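Local coordinates for protein WYL1 (Ruminococcus sp., PDB 6OAW) that serves as a WYL-domain accessory protein of the Type VI-D CRISPR-Cas system, whose activity it probably modulates, at residues B[351-354]-B[355-359]; B[367-370]-B[371-374]; B[376-379]-B[380-384]. All blocks are in the same frame, centred on the assembly; numbering follows the deposited sequence.

In the fold
All three contacts lie in the C-terminal alpha/beta region, on the same side of the chain's centre, and all touch the second subunit. Contact 1 is the most buried: a turn of helix 350-357 whose aromatic and aliphatic side chains pack against strand 310-314. Contact 2 is a surface contact of serines and acidic residues, where strand 364-368 hands over to helix 370-389. Contact 3, partly buried, continues along that same helix and brings a tyrosine and an arginine to the dimer interface. The two helices meet where Asn358 O receives a probable hydrogen bond from Tyr380 OH (2.6 Å) and where Lys354 lies over Ser372 and Met376.

Contact 1: B[351-354]-B[355-359]; sequences IQVK and YYFNK
From Ile351 to Asn358 the backbone is bonded turn upon turn, with Tyr355 N on Ile351 O and Phe357 N on Val353 O (2.9 Å), while Tyr356 N between them splits itself weakly over the carbonyls of Gln352 and Val353. Asn358 N donates to Lys354 O at 2.9 Å, at a bent 131°.

One helical turn apart, Ile351 and Tyr355 lie alongside each other and point the same way. Tyr355 keeps CG beside its own backbone N (chi1 -67°), which lays the ring back toward Ile351. There CG1 of Ile351 makes a CH-pi contact over the ring face, 3.9 Å from the centroid of Tyr355, and CD1 of Ile351 reaches on to the hydroxyl, 3.4 Å from Tyr355 OH. The carbonyl oxygen Ile351 O also stands over a face of this ring, offset toward its rim.

Helix 350-357 is one of the helices of the C-terminal alpha/beta domain, and its Val353 side is pressed onto the sheet, against Ser310 and Val312 of strand 310-314. Val353 carries CG1 anti to the backbone N (chi1 -173°), directed at the edge of the Phe357 ring and in its plane, with CG1 3.6 Å from CD2 of Phe357. A face of the same ring is covered by its neighbour: Tyr356 CD2 sits 3.5 Å above the plane of Phe357, over the ring centre. Phe346 and Phe360 meet Phe357 edge-to-face, extending the aromatic cluster.

Lys354 leads toward helix 370-389, its chain bent at chi2 and chi3, and ends in a salt bridge with Glu375. Tyr356 OH is bonded to Ile325 O, while Lys359 NZ comes back to Tyr356 O at 2.9 Å.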
loop_
_atom_site.group_PDB
_atom_site.type_symbol
_atom_site.label_atom_id
_atom_site.label_comp_id
_atom_site.label_asym_id
_atom_site.label_seq_id
_atom_site.Cartn_x
_atom_site.Cartn_y
_atom_site.Cartn_z
ATOM N N ILE B 351 6.634 21.917 -15.101
ATOM C CA ILE B 351 5.353 21.375 -14.554
ATOM C C ILE B 351 5.632 20.592 -13.255
ATOM O O ILE B 351 4.808 20.749 -12.296
ATOM C CB ILE B 351 4.565 20.546 -15.579
ATOM C CG1 ILE B 351 3.214 20.154 -14.979
ATOM C CG2 ILE B 351 5.349 19.328 -16.018
ATOM C CD1 ILE B 351 2.249 19.583 -15.975
ATOM N N GLN B 352 6.756 19.854 -13.188
ATOM C CA GLN B 352 7.122 19.039 -12.000
ATOM C C GLN B 352 7.553 19.977 -10.883
ATOM O O GLN B 352 7.191 19.734 -9.727
ATOM C CB GLN B 352 8.226 18.049 -12.330
ATOM C CG GLN B 352 8.663 17.192 -11.151
ATOM C CD GLN B 352 9.797 16.281 -11.575
ATOM O OE1 GLN B 352 10.104 16.154 -12.761
ATOM N NE2 GLN B 352 10.459 15.684 -10.600
ATOM N N VAL B 353 8.293 21.037 -11.209
ATOM C CA VAL B 353 8.680 22.071 -10.194
ATOM C C VAL B 353 7.402 22.622 -9.539
ATOM O O VAL B 353 7.341 22.688 -8.302
ATOM C CB VAL B 353 9.537 23.191 -10.826
ATOM C CG1 VAL B 353 10.067 24.156 -9.781
ATOM C CG2 VAL B 353 10.700 22.598 -11.590
ATOM N N LYS B 354 6.439 23.020 -10.356
ATOM C CA LYS B 354 5.134 23.586 -9.932
ATOM C C LYS B 354 4.398 22.581 -9.020
ATOM O O LYS B 354 3.939 22.957 -7.913
ATOM C CB LYS B 354 4.320 23.814 -11.206
ATOM C CG LYS B 354 3.542 25.088 -11.347
ATOM C CD LYS B 354 2.186 24.863 -11.964
ATOM C CE LYS B 354 2.219 24.360 -13.386
ATOM N NZ LYS B 354 0.975 23.622 -13.701
ATOM N N TYR B 355 4.287 21.317 -9.445
ATOM C CA TYR B 355 3.603 20.263 -8.647
ATOM C C TYR B 355 4.375 20.023 -7.344
ATOM O O TYR B 355 3.765 19.596 -6.369
ATOM C CB TYR B 355 3.413 18.930 -9.385
ATOM C CG TYR B 355 2.471 18.940 -10.560
ATOM C CD1 TYR B 355 1.534 19.945 -10.732
ATOM C CD2 TYR B 355 2.480 17.906 -11.475
ATOM C CE1 TYR B 355 0.639 19.921 -11.791
ATOM C CE2 TYR B 355 1.609 17.874 -12.547
ATOM C CZ TYR B 355 0.684 18.885 -12.702
ATOM O OH TYR B 355 -0.200 18.841 -13.742
ATOM N N TYR B 356 5.662 20.358 -7.274
ATOM C CA TYR B 356 6.425 20.150 -6.020
ATOM C C TYR B 356 6.278 21.335 -5.062
ATOM O O TYR B 356 6.077 21.123 -3.849
ATOM C CB TYR B 356 7.900 19.934 -6.296
ATOM C CG TYR B 356 8.661 19.522 -5.075
ATOM C CD1 TYR B 356 8.507 18.262 -4.527
ATOM C CD2 TYR B 356 9.487 20.416 -4.415
ATOM C CE1 TYR B 356 9.215 17.884 -3.402
ATOM C CE2 TYR B 356 10.172 20.058 -3.266
ATOM C CZ TYR B 356 10.052 18.780 -2.768
ATOM O OH TYR B 356 10.745 18.404 -1.645
ATOM N N PHE B 357 6.427 22.557 -5.585
ATOM C CA PHE B 357 6.514 23.765 -4.738
ATOM C C PHE B 357 5.133 24.409 -4.535
ATOM O O PHE B 357 5.064 25.357 -3.749
ATOM C CB PHE B 357 7.566 24.709 -5.288
ATOM C CG PHE B 357 8.969 24.212 -5.105
ATOM C CD1 PHE B 357 9.504 24.090 -3.837
ATOM C CD2 PHE B 357 9.762 23.899 -6.202
ATOM C CE1 PHE B 357 10.814 23.664 -3.685
ATOM C CE2 PHE B 357 11.057 23.441 -6.037
ATOM C CZ PHE B 357 11.585 23.341 -4.781
ATOM N N ASN B 358 4.072 23.905 -5.165
ATOM C CA ASN B 358 2.718 24.478 -4.957
ATOM C C ASN B 358 2.303 24.399 -3.477
ATOM O O ASN B 358 1.482 25.237 -3.085
ATOM C CB ASN B 358 1.659 23.864 -5.875
ATOM C CG ASN B 358 1.470 22.371 -5.716
ATOM O OD1 ASN B 358 2.014 21.777 -4.784
ATOM N ND2 ASN B 358 0.674 21.792 -6.605
ATOM N N LYS B 359 2.851 23.471 -2.674
ATOM C CA LYS B 359 2.528 23.367 -1.229
ATOM C C LYS B 359 3.534 24.112 -0.347
ATOM O O LYS B 359 3.408 24.046 0.848
ATOM C CB LYS B 359 2.443 21.908 -0.796
ATOM C CG LYS B 359 3.698 21.085 -1.074
ATOM C CD LYS B 359 3.635 19.704 -0.571
ATOM C CE LYS B 359 4.782 18.887 -1.096
ATOM N NZ LYS B 359 4.781 18.884 -2.573
#

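Contact 2: B[367-370]-B[371-374]; sequences LSPS and DSFE
Pro369, Phe373 and Glu374 belong to a strand-to-helix junction, with Pro369 at the N-cap position of helix 370-389 and a cis peptide bond before it. Just upstream, Leu367 and Ser368 both face Lys311, a classic beta bulge at the end of strand 364-368.

The first helical turn is closed by Pro369 O, which accepts the N-H of Phe373 at 3.1 Å in an almost straight bond (172°). Ser370 O accepts Glu374 N in the same way, at 2.9 Å.

Ser372 brings its hydroxyl back alongside the proline ring: OG lies 3.6 Å from Pro369 CG and about equally far from CD of that ring. Phe373 CB passes 3.7 Å from Leu367 O, where the end of the strand and the first turn of the helix touch. Leu367 and Phe373 also pack on the second subunit, against its Glu390 and Val391 respectively.

Glu374 folds over the start of the helix. Its CG is tight against Ser370 O at 3.1 Å, and from there the extended chain carries OE1 to within 3.6 Å of Ser370 CB. A carboxylate so near a helix N-terminus is likely to be favoured by the helix dipole.

The whole is a strand-to-helix connection in which a beta bulge is followed by a cis-proline at the N-cap, a residue whose side chain has no acceptor to offer the N-H groups of the first turn.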
loop_
_atom_site.group_PDB
_atom_site.type_symbol
_atom_site.label_atom_id
_atom_site.label_comp_id
_atom_site.label_asym_id
_atom_site.label_seq_id
_atom_site.Cartn_x
_atom_site.Cartn_y
_atom_site.Cartn_z
ATOM N N LEU B 367 9.677 31.775 -8.939
ATOM C CA LEU B 367 9.878 33.127 -9.521
ATOM C C LEU B 367 9.765 33.067 -11.040
ATOM O O LEU B 367 9.377 34.069 -11.619
ATOM C CB LEU B 367 11.230 33.685 -9.067
ATOM C CG LEU B 367 11.328 33.799 -7.551
ATOM C CD1 LEU B 367 12.677 34.309 -7.096
ATOM C CD2 LEU B 367 10.210 34.684 -7.015
ATOM N N SER B 368 10.105 31.942 -11.653
ATOM C CA SER B 368 10.043 31.766 -13.131
ATOM C C SER B 368 10.008 30.282 -13.448
ATOM O O SER B 368 10.392 29.469 -12.624
ATOM C CB SER B 368 11.182 32.471 -13.838
ATOM O OG SER B 368 12.378 31.841 -13.500
ATOM N N PRO B 369 9.488 29.869 -14.618
ATOM C CA PRO B 369 9.059 30.803 -15.662
ATOM C C PRO B 369 7.781 31.597 -15.288
ATOM O O PRO B 369 7.156 31.295 -14.299
ATOM C CB PRO B 369 8.886 29.819 -16.843
ATOM C CG PRO B 369 8.332 28.588 -16.176
ATOM C CD PRO B 369 9.227 28.463 -14.960
ATOM N N SER B 370 7.392 32.576 -16.110
ATOM C CA SER B 370 6.318 33.548 -15.781
ATOM C C SER B 370 4.993 32.797 -15.539
ATOM O O SER B 370 4.283 33.138 -14.641
ATOM C CB SER B 370 6.217 34.626 -16.861
ATOM O OG SER B 370 5.873 34.043 -18.108
ATOM N N ASP B 371 4.685 31.804 -16.352
ATOM C CA ASP B 371 3.580 30.831 -16.194
ATOM C C ASP B 371 3.416 30.292 -14.776
ATOM O O ASP B 371 2.266 30.318 -14.215
ATOM C CB ASP B 371 3.946 29.565 -16.950
ATOM C CG ASP B 371 3.421 29.642 -18.334
ATOM O OD1 ASP B 371 2.699 30.614 -18.556
ATOM O OD2 ASP B 371 3.719 28.737 -19.112
ATOM N N SER B 372 4.493 29.706 -14.266
ATOM C CA SER B 372 4.546 29.100 -12.913
ATOM C C SER B 372 4.351 30.202 -11.868
ATOM O O SER B 372 3.510 30.065 -10.986
ATOM C CB SER B 372 5.850 28.368 -12.741
ATOM O OG SER B 372 5.985 27.365 -13.742
ATOM N N PHE B 373 5.037 31.324 -12.007
ATOM C CA PHE B 373 4.842 32.462 -11.081
ATOM C C PHE B 373 3.358 32.866 -11.041
ATOM O O PHE B 373 2.799 32.971 -9.944
ATOM C CB PHE B 373 5.685 33.657 -11.478
ATOM C CG PHE B 373 5.440 34.799 -10.536
ATOM C CD1 PHE B 373 6.001 34.773 -9.280
ATOM C CD2 PHE B 373 4.663 35.880 -10.913
ATOM C CE1 PHE B 373 5.779 35.803 -8.395
ATOM C CE2 PHE B 373 4.437 36.901 -10.013
ATOM C CZ PHE B 373 4.981 36.855 -8.755
ATOM N N GLU B 374 2.737 33.033 -12.206
ATOM C CA GLU B 374 1.360 33.563 -12.339
ATOM C C GLU B 374 0.336 32.538 -11.788
ATOM O O GLU B 374 -0.610 32.959 -11.096
ATOM C CB GLU B 374 1.090 33.947 -13.792
ATOM C CG GLU B 374 1.946 35.118 -14.290
ATOM C CD GLU B 374 1.997 35.289 -15.796
ATOM O OE1 GLU B 374 2.925 35.988 -16.288
ATOM O OE2 GLU B 374 1.067 34.788 -16.461
#

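Contact 3: B[376-379]-B[380-384]; sequences MRTL and YVEGA
Met376, a selenomethionine in the crystal, opens a regular alpha-helical turn of helix 370-389 by accepting Tyr380 N at its carbonyl, and this helix forms part of the dimer interface. The same oxygen lies at the edge of the Tyr380 ring, in its plane, with Met376 O 3.3 Å from CD2 of Tyr380. That ring stacks on Tyr380 of the second subunit, while its hydroxyl is bonded to Asn358 O.

Arg377 comes next, bonded through its O to Val381 N at 2.8 Å. Its chain runs out extended beside Val381, with Arg377 CG 4.1 Å from Val381 CG2, and NE goes on to Asn388 OD1 of the second subunit.

Thr378 turns CG2 anti to the backbone N (chi1 -65° for OG1, which bonds Glu374 O), and that methyl lies alongside the Glu382 carboxylate, with CG2 3.9 Å from OE1. With Glu382 cut back to an alanine, the Thr378 methyl is likely to lose the carboxylate beside it, and Lys362 NZ of the second subunit the OE1 partner of its long, weak ion pair.

Leu379 crosses Tyr380, with CD2 of Leu379 4.1 Å from CE2 of Tyr380, and its carbonyl oxygen accepts Gly383 N at 2.9 Å.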
loop_
_atom_site.group_PDB
_atom_site.type_symbol
_atom_site.label_atom_id
_atom_site.label_comp_id
_atom_site.label_asym_id
_atom_site.label_seq_id
_atom_site.Cartn_x
_atom_site.Cartn_y
_atom_site.Cartn_z
HETATM N N MSE B 376 0.994 30.156 -9.447
HETATM C CA MSE B 376 1.208 30.098 -7.982
HETATM C C MSE B 376 0.584 31.340 -7.350
HETATM O O MSE B 376 -0.114 31.163 -6.340
HETATM C CB MSE B 376 2.687 30.010 -7.629
HETATM C CG MSE B 376 3.353 28.702 -8.048
HETATM SE SE MSE B 376 2.424 27.069 -7.396
HETATM C CE MSE B 376 1.149 26.633 -8.838
ATOM N N ARG B 377 0.782 32.534 -7.946
ATOM C CA ARG B 377 0.230 33.784 -7.375
ATOM C C ARG B 377 -1.306 33.661 -7.294
ATOM O O ARG B 377 -1.862 34.000 -6.239
ATOM C CB ARG B 377 0.633 35.028 -8.163
ATOM C CG ARG B 377 0.164 36.315 -7.490
ATOM C CD ARG B 377 0.465 37.494 -8.361
ATOM N NE ARG B 377 0.132 38.738 -7.682
ATOM C CZ ARG B 377 -0.316 39.828 -8.294
ATOM N NH1 ARG B 377 -0.461 39.837 -9.609
ATOM N NH2 ARG B 377 -0.608 40.908 -7.592
ATOM N N THR B 378 -1.953 33.216 -8.370
ATOM C CA THR B 378 -3.417 32.980 -8.442
ATOM C C THR B 378 -3.830 31.957 -7.364
ATOM O O THR B 378 -4.731 32.275 -6.569
ATOM C CB THR B 378 -3.795 32.495 -9.847
ATOM O OG1 THR B 378 -3.497 33.602 -10.693
ATOM C CG2 THR B 378 -5.254 32.089 -9.992
ATOM N N LEU B 379 -3.183 30.782 -7.323
ATOM C CA LEU B 379 -3.539 29.727 -6.339
ATOM C C LEU B 379 -3.512 30.328 -4.930
ATOM O O LEU B 379 -4.513 30.175 -4.181
ATOM C CB LEU B 379 -2.568 28.552 -6.455
ATOM C CG LEU B 379 -2.681 27.472 -5.374
ATOM C CD1 LEU B 379 -4.027 26.736 -5.460
ATOM C CD2 LEU B 379 -1.512 26.484 -5.511
ATOM N N TYR B 380 -2.432 31.027 -4.596
ATOM C CA TYR B 380 -2.200 31.529 -3.221
ATOM C C TYR B 380 -3.123 32.708 -2.945
ATOM O O TYR B 380 -3.672 32.728 -1.834
ATOM C CB TYR B 380 -0.722 31.844 -2.981
ATOM C CG TYR B 380 -0.008 30.612 -2.517
ATOM C CD1 TYR B 380 -0.044 30.244 -1.185
ATOM C CD2 TYR B 380 0.536 29.729 -3.425
ATOM C CE1 TYR B 380 0.490 29.045 -0.751
ATOM C CE2 TYR B 380 1.069 28.523 -3.004
ATOM C CZ TYR B 380 1.060 28.185 -1.658
ATOM O OH TYR B 380 1.603 27.009 -1.210
ATOM N N VAL B 381 -3.293 33.662 -3.877
ATOM C CA VAL B 381 -4.091 34.875 -3.553
ATOM C C VAL B 381 -5.547 34.412 -3.388
ATOM O O VAL B 381 -6.167 34.831 -2.432
ATOM C CB VAL B 381 -3.921 36.001 -4.596
ATOM C CG1 VAL B 381 -5.005 37.083 -4.465
ATOM C CG2 VAL B 381 -2.543 36.631 -4.491
ATOM N N GLU B 382 -6.055 33.545 -4.278
ATOM C CA GLU B 382 -7.469 33.094 -4.224
ATOM C C GLU B 382 -7.660 32.166 -3.011
ATOM O O GLU B 382 -8.738 32.218 -2.398
ATOM C CB GLU B 382 -7.901 32.484 -5.559
ATOM C CG GLU B 382 -7.904 33.530 -6.684
ATOM C CD GLU B 382 -8.456 33.113 -8.035
ATOM O OE1 GLU B 382 -8.691 31.898 -8.247
ATOM O OE2 GLU B 382 -8.677 34.018 -8.870
ATOM N N GLY B 383 -6.639 31.356 -2.678
ATOM C CA GLY B 383 -6.647 30.442 -1.521
ATOM C C GLY B 383 -6.716 31.218 -0.224
ATOM O O GLY B 383 -7.610 30.909 0.617
ATOM N N ALA B 384 -5.868 32.252 -0.114
ATOM C CA ALA B 384 -5.796 33.150 1.057
ATOM C C ALA B 384 -7.176 33.783 1.277
ATOM O O ALA B 384 -7.674 33.844 2.432
ATOM C CB ALA B 384 -4.743 34.211 0.845
#